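Local coordinates for protein putative alpha-galactosidase (Bacteroides fragilis, PDB 4NZJ) that probably hydrolyses terminal, non-reducing alpha-D-galactose residues of alpha-D-galactosides, at residues L216-Y221 with V250-E255; I141-Q146 with G182-A187; H271-S276 with G314-D319. All coordinates share one frame; numbering follows the deposited sequence. Where two conformers were deposited one is given.

Contact 1 (L216-Y221 with V250-E255); sequences LLKYDY and VYSVCE
The Y251 ring presents its edge to Y219: CD2 of Y219 lies in its plane, 3.4 Å from Y251 OH, and CB of Y219 sits 3.7 Å from Y251 CE1. The carbonyl oxygen of L217 lies near the same plane, so the ring lies alongside the neighbouring strand and puts no face on it. The two tyrosines meet at a slant. A tyrosine suits position 251 because its ring packs on M238 and L242 while its hydroxyl reaches Y235 O of helix 228-243. The Y221 ring meets the CB of E255 obliquely; the glutamate itself turns away to a salt bridge with R259.

The two backbones pair in parallel, the strand axes 4.7 Å apart. L217 N donates to V250 O at 2.8 Å, the amide of S252 to L217 O, and that of Y219 to S252 O, all fairly straight. C254 N to Y219 O is longer, 3.1 Å, and bent to 145°. On the other face of the sheet L216 and V250 touch by methyls, CD1 to CG1 at 3.7 Å. L216 has CG opposite its own nitrogen (chi1 176°), which brings the leucine branch to the valine on the neighbouring strand. Further along, the small S252 lies beside the extended K218, whose NZ pairs with D142. D220 OD1 holds Y221 N at 2.9 Å, and OD2 meets Y184 OH. A glycerol, probably from the crystallisation liquor, bonds K218 NZ and D220 OD2 and may mark a pocket.

Helix 228-243 links the two strands in a beta-alpha-beta crossover of the TIM barrel and lies against the face that carries Y219 and Y251, where M238 packs on both tyrosines, while strands 180-186 and 272-274 continue the sheet on its two outer sides.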
loop_
_atom_site.group_PDB
_atom_site.type_symbol
_atom_site.label_atom_id
_atom_site.label_comp_id
_atom_site.label_asym_id
_atom_site.label_seq_id
_atom_site.Cartn_x
_atom_site.Cartn_y
_atom_site.Cartn_z
ATOM N N LEU A 216 -7.541 -5.872 8.544
ATOM C CA LEU A 216 -7.748 -4.504 8.082
ATOM C C LEU A 216 -9.236 -4.257 7.909
ATOM O O LEU A 216 -9.959 -5.122 7.418
ATOM C CB LEU A 216 -6.996 -4.277 6.762
ATOM C CG LEU A 216 -7.150 -2.922 6.051
ATOM C CD1 LEU A 216 -5.912 -2.594 5.222
ATOM C CD2 LEU A 216 -8.394 -2.898 5.174
ATOM N N LEU A 217 -9.682 -3.076 8.327
ATOM C CA LEU A 217 -11.044 -2.617 8.083
ATOM C C LEU A 217 -11.005 -1.330 7.284
ATOM O O LEU A 217 -10.392 -0.353 7.720
ATOM C CB LEU A 217 -11.776 -2.356 9.398
ATOM C CG LEU A 217 -13.174 -1.741 9.247
ATOM C CD1 LEU A 217 -14.098 -2.697 8.507
ATOM C CD2 LEU A 217 -13.768 -1.334 10.587
ATOM N N LYS A 218 -11.657 -1.349 6.122
ATOM C CA LYS A 218 -11.965 -0.144 5.369
ATOM C C LYS A 218 -13.339 0.328 5.828
ATOM O O LYS A 218 -14.316 -0.418 5.743
ATOM C CB LYS A 218 -11.966 -0.430 3.865
ATOM C CG LYS A 218 -12.417 0.753 3.020
ATOM C CD LYS A 218 -12.431 0.420 1.539
ATOM C CE LYS A 218 -13.247 1.439 0.751
ATOM N NZ LYS A 218 -13.532 0.944 -0.625
ATOM N N TYR A 219 -13.414 1.566 6.302
ATOM C CA TYR A 219 -14.625 2.074 6.934
ATOM C C TYR A 219 -15.124 3.301 6.178
ATOM O O TYR A 219 -14.567 4.393 6.283
ATOM C CB TYR A 219 -14.351 2.374 8.406
ATOM C CG TYR A 219 -15.560 2.342 9.324
ATOM C CD1 TYR A 219 -16.500 1.311 9.247
ATOM C CD2 TYR A 219 -15.739 3.316 10.309
ATOM C CE1 TYR A 219 -17.588 1.271 10.099
ATOM C CE2 TYR A 219 -16.825 3.277 11.173
ATOM C CZ TYR A 219 -17.748 2.250 11.064
ATOM O OH TYR A 219 -18.829 2.199 11.922
ATOM N N ASP A 220 -16.178 3.083 5.404
ATOM C CA ASP A 220 -16.720 4.055 4.464
ATOM C C ASP A 220 -17.715 4.977 5.166
ATOM O O ASP A 220 -18.176 4.680 6.271
ATOM C CB ASP A 220 -17.422 3.281 3.341
ATOM C CG ASP A 220 -17.372 3.978 2.004
ATOM O OD1 ASP A 220 -17.163 5.209 1.944
ATOM O OD2 ASP A 220 -17.550 3.258 0.993
ATOM N N TYR A 221 -18.049 6.089 4.517
ATOM C CA TYR A 221 -18.870 7.118 5.145
ATOM C C TYR A 221 -20.173 7.404 4.399
ATOM O O TYR A 221 -20.796 8.445 4.618
ATOM C CB TYR A 221 -18.056 8.412 5.351
ATOM C CG TYR A 221 -18.626 9.257 6.461
ATOM C CD1 TYR A 221 -18.651 8.782 7.768
ATOM C CD2 TYR A 221 -19.177 10.511 6.206
ATOM C CE1 TYR A 221 -19.197 9.530 8.791
ATOM C CE2 TYR A 221 -19.726 11.263 7.224
ATOM C CZ TYR A 221 -19.737 10.768 8.514
ATOM O OH TYR A 221 -20.297 11.497 9.528
ATOM N N VAL A 250 -5.622 -2.967 11.038
ATOM C CA VAL A 250 -5.379 -1.710 10.346
ATOM C C VAL A 250 -6.715 -1.030 10.070
ATOM O O VAL A 250 -7.678 -1.676 9.662
ATOM C CB VAL A 250 -4.619 -1.946 9.027
ATOM C CG1 VAL A 250 -4.604 -0.696 8.155
ATOM C CG2 VAL A 250 -3.202 -2.423 9.329
ATOM N N TYR A 251 -6.750 0.282 10.259
ATOM C CA TYR A 251 -7.970 1.060 10.169
ATOM C C TYR A 251 -7.843 2.058 9.019
ATOM O O TYR A 251 -7.086 3.027 9.105
ATOM C CB TYR A 251 -8.199 1.769 11.501
ATOM C CG TYR A 251 -9.542 2.428 11.708
ATOM C CD1 TYR A 251 -10.670 2.068 10.965
ATOM C CD2 TYR A 251 -9.693 3.386 12.705
ATOM C CE1 TYR A 251 -11.897 2.679 11.198
ATOM C CE2 TYR A 251 -10.908 3.994 12.944
ATOM C CZ TYR A 251 -12.006 3.635 12.192
ATOM O OH TYR A 251 -13.218 4.247 12.443
ATOM N N SER A 252 -8.569 1.782 7.941
ATOM C CA SER A 252 -8.560 2.594 6.728
ATOM C C SER A 252 -9.808 3.478 6.711
ATOM O O SER A 252 -10.933 2.986 6.640
ATOM C CB SER A 252 -8.501 1.673 5.500
ATOM O OG SER A 252 -8.799 2.351 4.292
ATOM N N VAL A 253 -9.594 4.785 6.802
ATOM C CA VAL A 253 -10.671 5.766 6.863
ATOM C C VAL A 253 -11.030 6.205 5.446
ATOM O O VAL A 253 -10.157 6.570 4.661
ATOM C CB VAL A 253 -10.237 6.960 7.738
ATOM C CG1 VAL A 253 -11.214 8.128 7.639
ATOM C CG2 VAL A 253 -10.088 6.500 9.179
ATOM N N CYS A 254 -12.319 6.148 5.113
ATOM C CA CYS A 254 -12.777 6.502 3.780
ATOM C C CYS A 254 -13.985 7.435 3.838
ATOM O O CYS A 254 -15.135 6.985 3.840
ATOM C CB CYS A 254 -13.101 5.231 2.991
ATOM S SG CYS A 254 -13.648 5.529 1.305
ATOM N N GLU A 255 -13.713 8.738 3.910
ATOM C CA GLU A 255 -14.767 9.753 3.837
ATOM C C GLU A 255 -14.458 10.782 2.729
ATOM O O GLU A 255 -14.962 11.909 2.742
ATOM C CB GLU A 255 -15.055 10.380 5.220
ATOM C CG GLU A 255 -13.890 11.066 5.930
ATOM C CD GLU A 255 -13.421 12.315 5.225
ATOM O OE1 GLU A 255 -14.076 13.375 5.368
ATOM O OE2 GLU A 255 -12.401 12.237 4.508
#

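Contact 2 (I141-Q146 with G182-A187); sequences IDDFWQ and GIYSDA
In this TIM barrel the loop that leaves strand 138-140 folds over the end of the neighbouring strand 180-186, and segment 141-146 meets segment 182-187 there. The last sheet-like link is I141 N, which donates to G182 O at 2.9 Å from well above that carbonyl's plane. A water next takes over, giving a hydrogen bond to I141 O and a weak one to I183 O, so the two backbones part without stranding these oxygens.

Two aspartates then pack on the Y184 ring. The flat tyrosine offers the CB of D143 a face to lie on, 4.1 Å from the ring centroid, as a CH-pi contact, and D143 CG comes within 3.4 Å of Y184 CE1. OD2 of D142 lies over a face as well, and the carboxylates are tilted by 38° (D142) and 33° (D143) from the ring. D142 OD2 also takes the amide of D143, and D143 OD1 the amide of F144, tying both carboxylates to the loop backbone. The second oxygen of D143 bonds the amide of G193 and a glycerol, probably from the crystallisation liquor, consistent with a pocket on this side.

W145 turns back onto the strand. Its indole is sandwiched between CB of Q146 and the end of I183, whose CD1 sits 3.7 Å above the ring plane over the centre. Isoleucine offers CG1 and CD1 to the apolar ring face, crossing it at about a right angle. With CG tucked between the backbone N and carbonyl (chi1 63°), the indole swings back toward the strand, and W145 NE1 donates exactly in the ring plane to a lone pair of Y184 O, 2.8 Å away.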
loop_
_atom_site.group_PDB
_atom_site.type_symbol
_atom_site.label_atom_id
_atom_site.label_comp_id
_atom_site.label_asym_id
_atom_site.label_seq_id
_atom_site.Cartn_x
_atom_site.Cartn_y
_atom_site.Cartn_z
ATOM N N ILE A 141 -11.395 -7.591 0.919
ATOM C CA ILE A 141 -12.784 -7.781 0.537
ATOM C C ILE A 141 -13.467 -6.426 0.676
ATOM O O ILE A 141 -13.299 -5.736 1.686
ATOM C CB ILE A 141 -13.468 -8.825 1.457
ATOM C CG1 ILE A 141 -12.806 -10.191 1.275
ATOM C CG2 ILE A 141 -14.964 -8.913 1.191
ATOM C CD1 ILE A 141 -13.319 -11.260 2.216
ATOM N N ASP A 142 -14.225 -6.043 -0.342
ATOM C CA ASP A 142 -14.925 -4.766 -0.334
ATOM C C ASP A 142 -16.416 -4.976 -0.018
ATOM O O ASP A 142 -16.766 -5.897 0.716
ATOM C CB ASP A 142 -14.681 -4.028 -1.656
ATOM C CG ASP A 142 -14.782 -2.512 -1.505
ATOM O OD1 ASP A 142 -13.798 -1.880 -1.051
ATOM O OD2 ASP A 142 -15.855 -1.960 -1.827
ATOM N N ASP A 143 -17.291 -4.132 -0.565
ATOM C CA ASP A 143 -18.710 -4.101 -0.195
ATOM C C ASP A 143 -19.432 -5.378 -0.664
ATOM O O ASP A 143 -18.949 -6.095 -1.544
ATOM C CB ASP A 143 -19.335 -2.845 -0.839
ATOM C CG ASP A 143 -20.593 -2.330 -0.135
ATOM O OD1 ASP A 143 -21.122 -2.955 0.806
ATOM O OD2 ASP A 143 -21.050 -1.244 -0.570
ATOM N N PHE A 144 -20.589 -5.655 -0.061
ATOM C CA PHE A 144 -21.473 -6.776 -0.439
ATOM C C PHE A 144 -21.003 -8.183 -0.030
ATOM O O PHE A 144 -21.526 -9.173 -0.551
ATOM C CB PHE A 144 -21.792 -6.793 -1.945
ATOM C CG PHE A 144 -22.556 -5.597 -2.438
ATOM C CD1 PHE A 144 -21.885 -4.478 -2.907
ATOM C CD2 PHE A 144 -23.941 -5.619 -2.493
ATOM C CE1 PHE A 144 -22.584 -3.393 -3.401
ATOM C CE2 PHE A 144 -24.647 -4.533 -2.979
ATOM C CZ PHE A 144 -23.967 -3.421 -3.430
ATOM N N TRP A 145 -20.052 -8.292 0.895
ATOM C CA TRP A 145 -19.762 -9.594 1.518
ATOM C C TRP A 145 -20.886 -9.984 2.492
ATOM O O TRP A 145 -21.064 -11.162 2.813
ATOM C CB TRP A 145 -18.410 -9.581 2.241
ATOM C CG TRP A 145 -18.357 -8.618 3.374
ATOM C CD1 TRP A 145 -17.920 -7.326 3.335
ATOM C CD2 TRP A 145 -18.769 -8.863 4.723
ATOM N NE1 TRP A 145 -18.046 -6.746 4.580
ATOM C CE2 TRP A 145 -18.566 -7.672 5.446
ATOM C CE3 TRP A 145 -19.309 -9.974 5.384
ATOM C CZ2 TRP A 145 -18.870 -7.563 6.804
ATOM C CZ3 TRP A 145 -19.606 -9.864 6.732
ATOM C CH2 TRP A 145 -19.389 -8.666 7.426
ATOM N N GLN A 146 -21.615 -8.976 2.961
ATOM C CA GLN A 146 -22.693 -9.139 3.936
ATOM C C GLN A 146 -24.066 -8.958 3.298
ATOM O O GLN A 146 -24.186 -8.378 2.210
ATOM C CB GLN A 146 -22.518 -8.141 5.090
ATOM C CG GLN A 146 -22.795 -6.671 4.760
ATOM C CD GLN A 146 -21.595 -5.943 4.166
ATOM O OE1 GLN A 146 -21.088 -6.312 3.097
ATOM N NE2 GLN A 146 -21.133 -4.895 4.854
ATOM N N GLY A 182 -8.423 -8.004 4.498
ATOM C CA GLY A 182 -9.199 -6.798 4.731
ATOM C C GLY A 182 -10.685 -7.026 4.527
ATOM O O GLY A 182 -11.097 -7.891 3.745
ATOM N N ILE A 183 -11.490 -6.247 5.249
ATOM C CA ILE A 183 -12.933 -6.315 5.131
ATOM C C ILE A 183 -13.456 -4.886 5.100
ATOM O O ILE A 183 -12.696 -3.937 5.290
ATOM C CB ILE A 183 -13.559 -7.159 6.270
ATOM C CG1 ILE A 183 -14.906 -7.760 5.841
ATOM C CG2 ILE A 183 -13.687 -6.359 7.561
ATOM C CD1 ILE A 183 -15.252 -9.023 6.590
ATOM N N TYR A 184 -14.745 -4.751 4.829
ATOM C CA TYR A 184 -15.348 -3.465 4.549
ATOM C C TYR A 184 -16.608 -3.274 5.374
ATOM O O TYR A 184 -17.436 -4.179 5.483
ATOM C CB TYR A 184 -15.693 -3.396 3.058
ATOM C CG TYR A 184 -16.543 -2.216 2.650
ATOM C CD1 TYR A 184 -17.919 -2.252 2.786
ATOM C CD2 TYR A 184 -15.967 -1.057 2.132
ATOM C CE1 TYR A 184 -18.705 -1.174 2.422
ATOM C CE2 TYR A 184 -16.744 0.031 1.766
ATOM C CZ TYR A 184 -18.116 -0.034 1.912
ATOM O OH TYR A 184 -18.915 1.032 1.555
ATOM N N SER A 185 -16.773 -2.083 5.936
ATOM C CA SER A 185 -18.066 -1.678 6.461
ATOM C C SER A 185 -18.220 -0.171 6.295
ATOM O O SER A 185 -17.446 0.467 5.570
ATOM C CB SER A 185 -18.241 -2.102 7.913
ATOM O OG SER A 185 -19.586 -1.899 8.327
ATOM N N ASP A 186 -19.238 0.389 6.935
ATOM C CA ASP A 186 -19.614 1.780 6.723
ATOM C C ASP A 186 -20.149 2.332 8.039
ATOM O O ASP A 186 -20.833 1.614 8.786
ATOM C CB ASP A 186 -20.690 1.826 5.634
ATOM C CG ASP A 186 -20.995 3.221 5.146
ATOM O OD1 ASP A 186 -21.642 3.984 5.893
ATOM O OD2 ASP A 186 -20.622 3.536 3.993
ATOM N N ALA A 187 -19.862 3.608 8.296
ATOM C CA ALA A 187 -20.280 4.292 9.525
ATOM C C ALA A 187 -21.722 4.792 9.453
ATOM O O ALA A 187 -22.016 5.956 9.756
ATOM C CB ALA A 187 -19.336 5.444 9.823
HETATM O O HOH W 1 -11.305 -3.830 2.741
#

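Contact 3 (H271-S276 with G314-D319); sequences HLWRVS and GWNDPD
W273 lays a face of its indole against the backbone of the next strand, with the carbonyl oxygen of W315 3.5 Å above the plane, over the ring system's centre. Its far end slips beside G314: W273 CH2 comes to 3.3 Å from G314 C, an approach made possible because glycine carries no side chain. W273 NE1 donates to N316 OD1 at 2.8 Å, somewhat bent, with ring and amide planes almost perpendicular. Asparagine suits the place because its ND2 can meanwhile give bonds to Q391 OE1 and L306 O, and CG1 of V275 packs across its amide.

Parallel backbone bonds carry strands 272-274 and 315-317 side by side: W315 N to H271 O, W273 N to W315 O, D317 N to W273 O and V275 N to D317 O. On the sheet face opposite W273, D317 OD2 lies near the R274 methylene CD (3.5 Å) and L272 CD1. Its OD1 takes the amide of D319, an Asx turn that brings the second aspartate round to R274.

That arginine, folded back on itself by bends at chi2 and chi3, stacks flat on the D319 carboxylate, their planes 10° apart. The salt bridge, R274 NH2 to D319 OD2 at 3.5 Å, is one of charge alone, since OD2 sits over the guanidinium face with no N-H aimed at it; OD2 also takes the amide of I279. The N-H groups are used elsewhere: NE on a water that also serves D317 O and S276 OG, NH1 on a second water that reaches D319 OD1, and NH2 on S276 O and D278. These several bonds should restrict the turning of the guanidinium, while the carboxylate stacked on its face probably helps balance its charge.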
loop_
_atom_site.group_PDB
_atom_site.type_symbol
_atom_site.label_atom_id
_atom_site.label_comp_id
_atom_site.label_asym_id
_atom_site.label_seq_id
_atom_site.Cartn_x
_atom_site.Cartn_y
_atom_site.Cartn_z
ATOM N N HIS A 271 -4.998 4.496 10.296
ATOM C CA HIS A 271 -3.638 4.309 9.792
ATOM C C HIS A 271 -3.465 4.815 8.370
ATOM O O HIS A 271 -2.343 5.004 7.904
ATOM C CB HIS A 271 -3.249 2.843 9.880
ATOM C CG HIS A 271 -3.341 2.305 11.267
ATOM N ND1 HIS A 271 -4.376 1.500 11.685
ATOM C CD2 HIS A 271 -2.570 2.522 12.357
ATOM C CE1 HIS A 271 -4.221 1.214 12.964
ATOM N NE2 HIS A 271 -3.135 1.828 13.397
ATOM N N LEU A 272 -4.580 5.032 7.686
ATOM C CA LEU A 272 -4.588 5.664 6.377
ATOM C C LEU A 272 -5.958 6.274 6.177
ATOM O O LEU A 272 -6.934 5.831 6.787
ATOM C CB LEU A 272 -4.275 4.678 5.250
ATOM C CG LEU A 272 -5.162 3.439 5.044
ATOM C CD1 LEU A 272 -5.021 2.881 3.639
ATOM C CD2 LEU A 272 -4.843 2.351 6.063
ATOM N N TRP A 273 -6.031 7.293 5.333
ATOM C CA TRP A 273 -7.280 8.003 5.112
ATOM C C TRP A 273 -7.346 8.510 3.681
ATOM O O TRP A 273 -6.382 9.055 3.154
ATOM C CB TRP A 273 -7.422 9.178 6.084
ATOM C CG TRP A 273 -6.174 9.978 6.193
ATOM C CD1 TRP A 273 -5.778 11.008 5.383
ATOM C CD2 TRP A 273 -5.127 9.792 7.147
ATOM N NE1 TRP A 273 -4.553 11.478 5.782
ATOM C CE2 TRP A 273 -4.129 10.749 6.864
ATOM C CE3 TRP A 273 -4.936 8.911 8.219
ATOM C CZ2 TRP A 273 -2.959 10.854 7.620
ATOM C CZ3 TRP A 273 -3.771 9.012 8.968
ATOM C CH2 TRP A 273 -2.799 9.980 8.666
ATOM N N ARG A 274 -8.499 8.315 3.055
ATOM C CA ARG A 274 -8.712 8.804 1.707
ATOM C C ARG A 274 -8.679 10.336 1.695
ATOM O O ARG A 274 -9.299 10.992 2.537
ATOM C CB ARG A 274 -10.027 8.250 1.158
ATOM C CG ARG A 274 -9.948 6.764 0.803
ATOM C CD ARG A 274 -9.325 6.537 -0.569
ATOM N NE ARG A 274 -10.158 7.225 -1.541
ATOM C CZ ARG A 274 -11.318 6.766 -2.016
ATOM N NH1 ARG A 274 -11.762 5.547 -1.712
ATOM N NH2 ARG A 274 -12.025 7.533 -2.828
ATOM N N VAL A 275 -7.939 10.901 0.747
ATOM C CA VAL A 275 -7.816 12.351 0.620
ATOM C C VAL A 275 -8.715 12.935 -0.466
ATOM O O VAL A 275 -8.799 14.152 -0.599
ATOM C CB VAL A 275 -6.355 12.803 0.358
ATOM C CG1 VAL A 275 -5.462 12.394 1.517
ATOM C CG2 VAL A 275 -5.820 12.269 -0.963
ATOM N N SER A 276 -9.405 12.072 -1.209
ATOM C CA SER A 276 -10.177 12.496 -2.364
ATOM C C SER A 276 -11.321 11.553 -2.670
ATOM O O SER A 276 -11.420 10.465 -2.105
ATOM C CB SER A 276 -9.271 12.548 -3.594
ATOM O OG SER A 276 -8.955 11.236 -4.062
ATOM N N GLY A 314 0.435 6.476 9.558
ATOM C CA GLY A 314 -0.579 7.454 9.193
ATOM C C GLY A 314 -0.333 7.990 7.803
ATOM O O GLY A 314 0.385 8.962 7.646
ATOM N N TRP A 315 -0.944 7.351 6.805
ATOM C CA TRP A 315 -0.682 7.647 5.398
ATOM C C TRP A 315 -1.845 8.346 4.699
ATOM O O TRP A 315 -3.016 8.018 4.930
ATOM C CB TRP A 315 -0.355 6.342 4.658
ATOM C CG TRP A 315 0.680 5.538 5.364
ATOM C CD1 TRP A 315 0.481 4.405 6.103
ATOM C CD2 TRP A 315 2.083 5.821 5.437
ATOM N NE1 TRP A 315 1.677 3.955 6.611
ATOM C CE2 TRP A 315 2.674 4.811 6.228
ATOM C CE3 TRP A 315 2.899 6.823 4.908
ATOM C CZ2 TRP A 315 4.045 4.776 6.495
ATOM C CZ3 TRP A 315 4.265 6.790 5.181
ATOM C CH2 TRP A 315 4.820 5.773 5.973
ATOM N N ASN A 316 -1.516 9.311 3.841
ATOM C CA ASN A 316 -2.497 9.868 2.919
ATOM C C ASN A 316 -2.781 8.827 1.842
ATOM O O ASN A 316 -1.853 8.313 1.215
ATOM C CB ASN A 316 -1.981 11.140 2.250
ATOM C CG ASN A 316 -1.886 12.321 3.203
ATOM O OD1 ASN A 316 -2.838 12.644 3.917
ATOM N ND2 ASN A 316 -0.740 13.001 3.188
ATOM N N ASP A 317 -4.057 8.540 1.615
ATOM C CA ASP A 317 -4.471 7.505 0.666
ATOM C C ASP A 317 -5.078 8.156 -0.584
ATOM O O ASP A 317 -6.192 8.668 -0.536
ATOM C CB ASP A 317 -5.467 6.577 1.364
ATOM C CG ASP A 317 -5.961 5.438 0.489
ATOM O OD1 ASP A 317 -5.519 5.285 -0.675
ATOM O OD2 ASP A 317 -6.827 4.681 0.990
ATOM N N PRO A 318 -4.346 8.143 -1.712
ATOM C CA PRO A 318 -4.840 8.718 -2.960
ATOM C C PRO A 318 -5.644 7.719 -3.811
ATOM O O PRO A 318 -5.815 7.928 -5.017
ATOM C CB PRO A 318 -3.550 9.124 -3.674
ATOM C CG PRO A 318 -2.543 8.132 -3.211
ATOM C CD PRO A 318 -2.982 7.607 -1.871
ATOM N N ASP A 319 -6.125 6.658 -3.172
ATOM C CA ASP A 319 -6.954 5.628 -3.791
ATOM C C ASP A 319 -6.102 4.621 -4.587
ATOM O O ASP A 319 -4.866 4.687 -4.609
ATOM C CB ASP A 319 -8.114 6.233 -4.618
ATOM C CG ASP A 319 -9.355 5.312 -4.695
ATOM O OD1 ASP A 319 -9.312 4.160 -4.197
ATOM O OD2 ASP A 319 -10.380 5.739 -5.280
HETATM O O HOH W 2 -8.384 9.315 -2.045
HETATM O O HOH W 3 -10.251 3.153 -1.245
#

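In the fold
Followed from the N terminus, the three contacts come in series, and none nests in or crosses another. Contact 2 closes the loop containing helix 166-176; the chain then runs through helix 202-212 to contact 1, which closes round helix 228-243; contact 3 follows, spanning helices 287-290 and 296-303. All reach one parallel barrel sheet, contact 2 through the loop after strand 138-140. Contacts 1 and 2 join where strands 180-186 and 216-220 are neighbours, through D220 O and A187 N; contacts 1 and 3 join through strands 250-254 and 272-274, with Y251 O facing H271 N. Contacts 2 and 3 do not touch, their centres being about 17 Å apart, and contact 1 bridges them.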